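Local coordinates for protein esterase (PDB 3H2G) that acts as an esterase that degrades rice cell walls and contributes to the virulence of the bacterial pathogen Xanthomonas oryzae, at residues L320-Q325 against A349-R354; L199-P204 against D390-K395. All coordinates share one frame; numbering follows the deposited sequence.

Contact 1. Residues L320-Q325 against A349-R354; sequences LEWAPQ and ASFQQR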
loop_
_atom_site.group_PDB
_atom_site.type_symbol
_atom_site.label_atom_id
_atom_site.label_comp_id
_atom_site.label_asym_id
_atom_site.label_seq_id
_atom_site.Cartn_x
_atom_site.Cartn_y
_atom_site.Cartn_z
ATOM N N LEU A 320 -10.968 -10.492 4.125
ATOM C CA LEU A 320 -10.940 -11.866 4.607
ATOM C C LEU A 320 -11.925 -12.851 3.980
ATOM O O LEU A 320 -11.585 -14.015 3.754
ATOM C CB LEU A 320 -11.169 -11.863 6.126
ATOM C CG LEU A 320 -10.297 -10.932 6.970
ATOM C CD1 LEU A 320 -10.812 -10.907 8.411
ATOM C CD2 LEU A 320 -8.845 -11.404 6.923
ATOM N N GLU A 321 -13.138 -12.387 3.704
ATOM C CA GLU A 321 -14.181 -13.261 3.172
ATOM C C GLU A 321 -14.200 -13.539 1.676
ATOM O O GLU A 321 -15.104 -13.104 0.961
ATOM C CB GLU A 321 -15.548 -12.741 3.613
ATOM C CG GLU A 321 -15.672 -12.598 5.119
ATOM C CD GLU A 321 -17.057 -12.165 5.552
ATOM O OE1 GLU A 321 -17.555 -11.148 5.024
ATOM O OE2 GLU A 321 -17.643 -12.840 6.425
ATOM N N TRP A 322 -13.201 -14.278 1.210
ATOM C CA TRP A 322 -13.117 -14.658 -0.190
ATOM C C TRP A 322 -12.116 -15.793 -0.348
ATOM O O TRP A 322 -11.420 -16.153 0.605
ATOM C CB TRP A 322 -12.732 -13.462 -1.072
ATOM C CG TRP A 322 -11.418 -12.821 -0.758
ATOM C CD1 TRP A 322 -11.067 -12.178 0.398
ATOM C CD2 TRP A 322 -10.287 -12.728 -1.631
ATOM N NE1 TRP A 322 -9.783 -11.689 0.295
ATOM C CE2 TRP A 322 -9.282 -12.014 -0.939
ATOM C CE3 TRP A 322 -10.025 -13.180 -2.931
ATOM C CZ2 TRP A 322 -8.033 -11.741 -1.505
ATOM C CZ3 TRP A 322 -8.776 -12.906 -3.497
ATOM C CH2 TRP A 322 -7.799 -12.194 -2.783
ATOM N N ALA A 323 -12.062 -16.368 -1.543
ATOM C CA ALA A 323 -11.164 -17.480 -1.814
ATOM C C ALA A 323 -10.168 -17.115 -2.911
ATOM O O ALA A 323 -10.502 -17.143 -4.096
ATOM C CB ALA A 323 -11.981 -18.711 -2.224
ATOM N N PRO A 324 -8.929 -16.763 -2.526
ATOM C CA PRO A 324 -7.886 -16.390 -3.489
ATOM C C PRO A 324 -7.564 -17.538 -4.442
ATOM O O PRO A 324 -7.398 -18.683 -4.014
ATOM C CB PRO A 324 -6.701 -16.025 -2.593
ATOM C CG PRO A 324 -7.364 -15.553 -1.323
ATOM C CD PRO A 324 -8.450 -16.585 -1.144
ATOM N N GLN A 325 -7.484 -17.223 -5.733
ATOM C CA GLN A 325 -7.200 -18.222 -6.758
ATOM C C GLN A 325 -5.748 -18.151 -7.235
ATOM O O GLN A 325 -5.194 -19.134 -7.728
ATOM C CB GLN A 325 -8.136 -18.018 -7.954
ATOM C CG GLN A 325 -8.030 -19.095 -9.023
ATOM C CD GLN A 325 -8.904 -20.309 -8.733
ATOM O OE1 GLN A 325 -9.418 -20.474 -7.623
ATOM N NE2 GLN A 325 -9.067 -21.171 -9.735
ATOM N N ALA A 349 -6.324 -18.374 7.480
ATOM C CA ALA A 349 -7.302 -19.260 8.096
ATOM C C ALA A 349 -8.649 -19.061 7.399
ATOM O O ALA A 349 -9.349 -20.028 7.094
ATOM C CB ALA A 349 -7.424 -18.957 9.587
ATOM N N SER A 350 -9.000 -17.804 7.137
ATOM C CA SER A 350 -10.264 -17.484 6.476
ATOM C C SER A 350 -10.305 -17.995 5.040
ATOM O O SER A 350 -11.345 -18.461 4.570
ATOM C CB SER A 350 -10.500 -15.970 6.481
ATOM O OG SER A 350 -10.558 -15.470 7.808
ATOM N N PHE A 351 -9.177 -17.901 4.342
ATOM C CA PHE A 351 -9.104 -18.361 2.959
ATOM C C PHE A 351 -9.260 -19.877 2.883
ATOM O O PHE A 351 -9.991 -20.395 2.038
ATOM C CB PHE A 351 -7.769 -17.961 2.321
ATOM C CG PHE A 351 -7.531 -16.474 2.273
ATOM C CD1 PHE A 351 -8.598 -15.581 2.214
ATOM C CD2 PHE A 351 -6.234 -15.971 2.250
ATOM C CE1 PHE A 351 -8.375 -14.203 2.131
ATOM C CE2 PHE A 351 -5.999 -14.597 2.166
ATOM C CZ PHE A 351 -7.073 -13.712 2.106
ATOM N N GLN A 352 -8.565 -20.584 3.767
ATOM C CA GLN A 352 -8.630 -22.041 3.786
ATOM C C GLN A 352 -10.044 -22.518 4.097
ATOM O O GLN A 352 -10.518 -23.499 3.523
ATOM C CB GLN A 352 -7.633 -22.596 4.811
ATOM C CG GLN A 352 -6.199 -22.135 4.550
ATOM C CD GLN A 352 -5.198 -22.678 5.555
ATOM O OE1 GLN A 352 -5.462 -22.713 6.755
ATOM N NE2 GLN A 352 -4.034 -23.087 5.067
ATOM N N GLN A 353 -10.723 -21.815 4.996
ATOM C CA GLN A 353 -12.087 -22.177 5.357
ATOM C C GLN A 353 -12.994 -22.023 4.142
ATOM O O GLN A 353 -14.004 -22.719 4.015
ATOM C CB GLN A 353 -12.592 -21.286 6.494
ATOM C CG GLN A 353 -13.987 -21.635 6.993
ATOM C CD GLN A 353 -14.070 -23.039 7.569
ATOM O OE1 GLN A 353 -13.329 -23.391 8.485
ATOM N NE2 GLN A 353 -14.979 -23.847 7.035
ATOM N N ARG A 354 -12.632 -21.111 3.243
ATOM C CA ARG A 354 -13.429 -20.882 2.047
ATOM C C ARG A 354 -12.975 -21.710 0.849
ATOM O O ARG A 354 -13.364 -21.441 -0.289
ATOM C CB ARG A 354 -13.452 -19.388 1.706
ATOM C CG ARG A 354 -14.498 -18.616 2.507
ATOM C CD ARG A 354 -14.376 -17.110 2.341
ATOM N NE ARG A 354 -15.473 -16.405 3.004
ATOM C CZ ARG A 354 -16.689 -16.253 2.488
ATOM N NH1 ARG A 354 -16.975 -16.748 1.293
ATOM N NH2 ARG A 354 -17.626 -15.610 3.174
#
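Phe351, reaching from the last turn of helix 342-353 into the bend of 320-325, illustrates how one aromatic ring can gather contacts from Leu320, Trp322 and Pro324 of a loop without regular structure. Its CB lies against Pro324 CD at 3.8 Å. CG and CD1 stay against Pro324 CD, while Pro324 CG stands over the ring centre, 3.5 Å from the centroid of the Phe351 ring, a CH-pi contact; CD2 and CE2 lie under this same carbon. CD1 also nears Trp322 O, a buried carbonyl oxygen that finds no hydrogen-bond partner. Farther out, CE1 approaches Leu320 O and comes within 3.4 Å of Trp322 NE1; with CZ it forms the edge directed at the indole face, the planes 72° apart. Trp322 NE1 itself donates to Leu319 O.

Arg354, just past the helix end, runs extended from CG to NE along the turn, its CD 3.3 Å from Trp322 N and its guanidinium face over Glu321 C. Glu321 OE2 and Arg354 NH2 remain 4.3 Å apart, beyond a salt bridge. Glu321 centres an inverse gamma turn. Trp322 also packs on helix 177-192, while Pro324 and Phe351 both rest on Val359 of edge strand 359-363.

Contact 2. Residues L199-P204 against D390-K395; sequences LVASAP and DQLLDK
Strand 199-204 and helix 390-395 run nearly antiparallel, their local axes 157° apart and 8.1 Å at closest approach, with Ala201 and Leu393 the nearest residues by CA. Small residues on the strand meet large ones on the helix. Ala201 CB, directed at the helix, is met by two leucines: Leu392 CG and Leu393 CD2 each stand 4.0 Å from it. Leu392 has CG anti to its backbone N (chi1 177°), which carries the branch out to the strand, and its CD2 methyl lies 3.5 Å from Ser202 O. Leu393 sets out alongside the strand and its end turns in, CD2 bridging Ala201 and, more loosely, Ala203. Both leucines fall in a wider pi-type turn at 390-393.

Met171 of strand 169-175 touches both Ala201 and Leu393, and Leu329 of strand 328-332 touches Leu392. Ser202 points away from the helix, its OG bonding to Gln186 of helix 177-192. Ala203 lies near, without touching, a probable nucleophile elbow around Ser176, as in alpha/beta-hydrolases. Side chain meets side chain only through carbon, and the one polar atom approached, Ser202 O, faces a methyl, consistent with van der Waals packing and water exclusion holding the C-terminal helix against the sheet.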
loop_
_atom_site.group_PDB
_atom_site.type_symbol
_atom_site.label_atom_id
_atom_site.label_comp_id
_atom_site.label_asym_id
_atom_site.label_seq_id
_atom_site.Cartn_x
_atom_site.Cartn_y
_atom_site.Cartn_z
ATOM N N LEU A 199 -3.087 -12.734 -13.926
ATOM C CA LEU A 199 -2.455 -12.702 -12.614
ATOM C C LEU A 199 -1.836 -14.052 -12.254
ATOM O O LEU A 199 -2.540 -15.057 -12.143
ATOM C CB LEU A 199 -3.505 -12.293 -11.578
ATOM C CG LEU A 199 -3.072 -11.871 -10.175
ATOM C CD1 LEU A 199 -2.084 -10.709 -10.249
ATOM C CD2 LEU A 199 -4.313 -11.462 -9.391
ATOM N N VAL A 200 -0.519 -14.073 -12.063
ATOM C CA VAL A 200 0.178 -15.312 -11.735
ATOM C C VAL A 200 0.824 -15.327 -10.352
ATOM O O VAL A 200 1.295 -16.368 -9.899
ATOM C CB VAL A 200 1.267 -15.632 -12.782
ATOM C CG1 VAL A 200 0.630 -15.831 -14.148
ATOM C CG2 VAL A 200 2.296 -14.511 -12.828
ATOM N N ALA A 201 0.838 -14.180 -9.679
ATOM C CA ALA A 201 1.437 -14.097 -8.354
ATOM C C ALA A 201 1.032 -12.824 -7.625
ATOM O O ALA A 201 0.923 -11.757 -8.227
ATOM C CB ALA A 201 2.962 -14.158 -8.462
ATOM N N SER A 202 0.815 -12.952 -6.322
ATOM C CA SER A 202 0.446 -11.820 -5.483
ATOM C C SER A 202 1.239 -11.954 -4.191
ATOM O O SER A 202 1.252 -13.023 -3.580
ATOM C CB SER A 202 -1.051 -11.847 -5.171
ATOM O OG SER A 202 -1.412 -10.752 -4.346
ATOM N N ALA A 203 1.905 -10.880 -3.780
ATOM C CA ALA A 203 2.698 -10.917 -2.554
ATOM C C ALA A 203 2.493 -9.687 -1.673
ATOM O O ALA A 203 3.356 -8.805 -1.609
ATOM C CB ALA A 203 4.190 -11.075 -2.896
ATOM N N PRO A 204 1.340 -9.605 -0.989
ATOM C CA PRO A 204 1.056 -8.462 -0.108
ATOM C C PRO A 204 2.059 -8.475 1.043
ATOM O O PRO A 204 2.370 -9.539 1.585
ATOM C CB PRO A 204 -0.366 -8.739 0.381
ATOM C CG PRO A 204 -0.959 -9.575 -0.717
ATOM C CD PRO A 204 0.174 -10.501 -1.076
ATOM N N ASP A 390 12.198 -13.768 -4.403
ATOM C CA ASP A 390 12.927 -15.036 -4.457
ATOM C C ASP A 390 12.050 -16.280 -4.328
ATOM O O ASP A 390 12.230 -17.254 -5.062
ATOM C CB ASP A 390 13.990 -15.097 -3.354
ATOM C CG ASP A 390 15.076 -14.050 -3.515
ATOM O OD1 ASP A 390 15.143 -13.401 -4.578
ATOM O OD2 ASP A 390 15.873 -13.891 -2.569
ATOM N N GLN A 391 11.104 -16.246 -3.394
ATOM C CA GLN A 391 10.243 -17.398 -3.146
ATOM C C GLN A 391 9.003 -17.566 -4.013
ATOM O O GLN A 391 8.527 -18.691 -4.187
ATOM C CB GLN A 391 9.841 -17.425 -1.668
ATOM C CG GLN A 391 10.992 -17.807 -0.742
ATOM C CD GLN A 391 10.602 -17.798 0.724
ATOM O OE1 GLN A 391 9.488 -18.179 1.083
ATOM N NE2 GLN A 391 11.527 -17.374 1.581
ATOM N N LEU A 392 8.478 -16.474 -4.561
ATOM C CA LEU A 392 7.278 -16.576 -5.390
ATOM C C LEU A 392 7.346 -15.904 -6.759
ATOM O O LEU A 392 7.152 -16.559 -7.777
ATOM C CB LEU A 392 6.060 -16.020 -4.643
ATOM C CG LEU A 392 4.750 -16.009 -5.452
ATOM C CD1 LEU A 392 4.334 -17.440 -5.781
ATOM C CD2 LEU A 392 3.655 -15.307 -4.662
ATOM N N LEU A 393 7.602 -14.599 -6.779
ATOM C CA LEU A 393 7.639 -13.855 -8.034
ATOM C C LEU A 393 8.531 -14.465 -9.114
ATOM O O LEU A 393 8.076 -14.690 -10.237
ATOM C CB LEU A 393 8.056 -12.402 -7.779
ATOM C CG LEU A 393 7.280 -11.625 -6.707
ATOM C CD1 LEU A 393 7.738 -10.172 -6.733
ATOM C CD2 LEU A 393 5.777 -11.709 -6.949
ATOM N N ASP A 394 9.793 -14.734 -8.785
ATOM C CA ASP A 394 10.715 -15.309 -9.764
ATOM C C ASP A 394 10.194 -16.621 -10.338
ATOM O O ASP A 394 10.346 -16.891 -11.527
ATOM C CB ASP A 394 12.096 -15.573 -9.146
ATOM C CG ASP A 394 12.902 -14.305 -8.928
ATOM O OD1 ASP A 394 12.573 -13.255 -9.524
ATOM O OD2 ASP A 394 13.887 -14.371 -8.165
ATOM N N LYS A 395 9.575 -17.434 -9.490
ATOM C CA LYS A 395 9.060 -18.731 -9.917
ATOM C C LYS A 395 7.840 -18.659 -10.834
ATOM O O LYS A 395 7.548 -19.612 -11.558
ATOM C CB LYS A 395 8.750 -19.580 -8.683
ATOM C CG LYS A 395 9.974 -19.769 -7.789
ATOM C CD LYS A 395 9.701 -20.680 -6.605
ATOM C CE LYS A 395 10.951 -20.841 -5.751
ATOM N NZ LYS A 395 10.718 -21.732 -4.580
#

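Overall arrangement
From the N terminus, the chain first builds the antiparallel strands and much of the central sheet before reaching 199-204 in strand 198-205. Contact 2 closes the larger loop, 185 residues long, when helix 376-396 returns to that strand. Contact 1 is nested within it: 320-325, just before strand 328-332, meets the end of helix 342-353 after only 23 residues, shortly before edge strand 359-363. Strand 328-332 lies between 198-205 and 359-363 in the sheet. Thus contact 1 ties a loop to a helix near the sheet's edge, and contact 2 fastens the C-terminal helix to an inner strand. Their centres are 18 Å apart, and their nearest atoms, about 7 Å apart, do not touch.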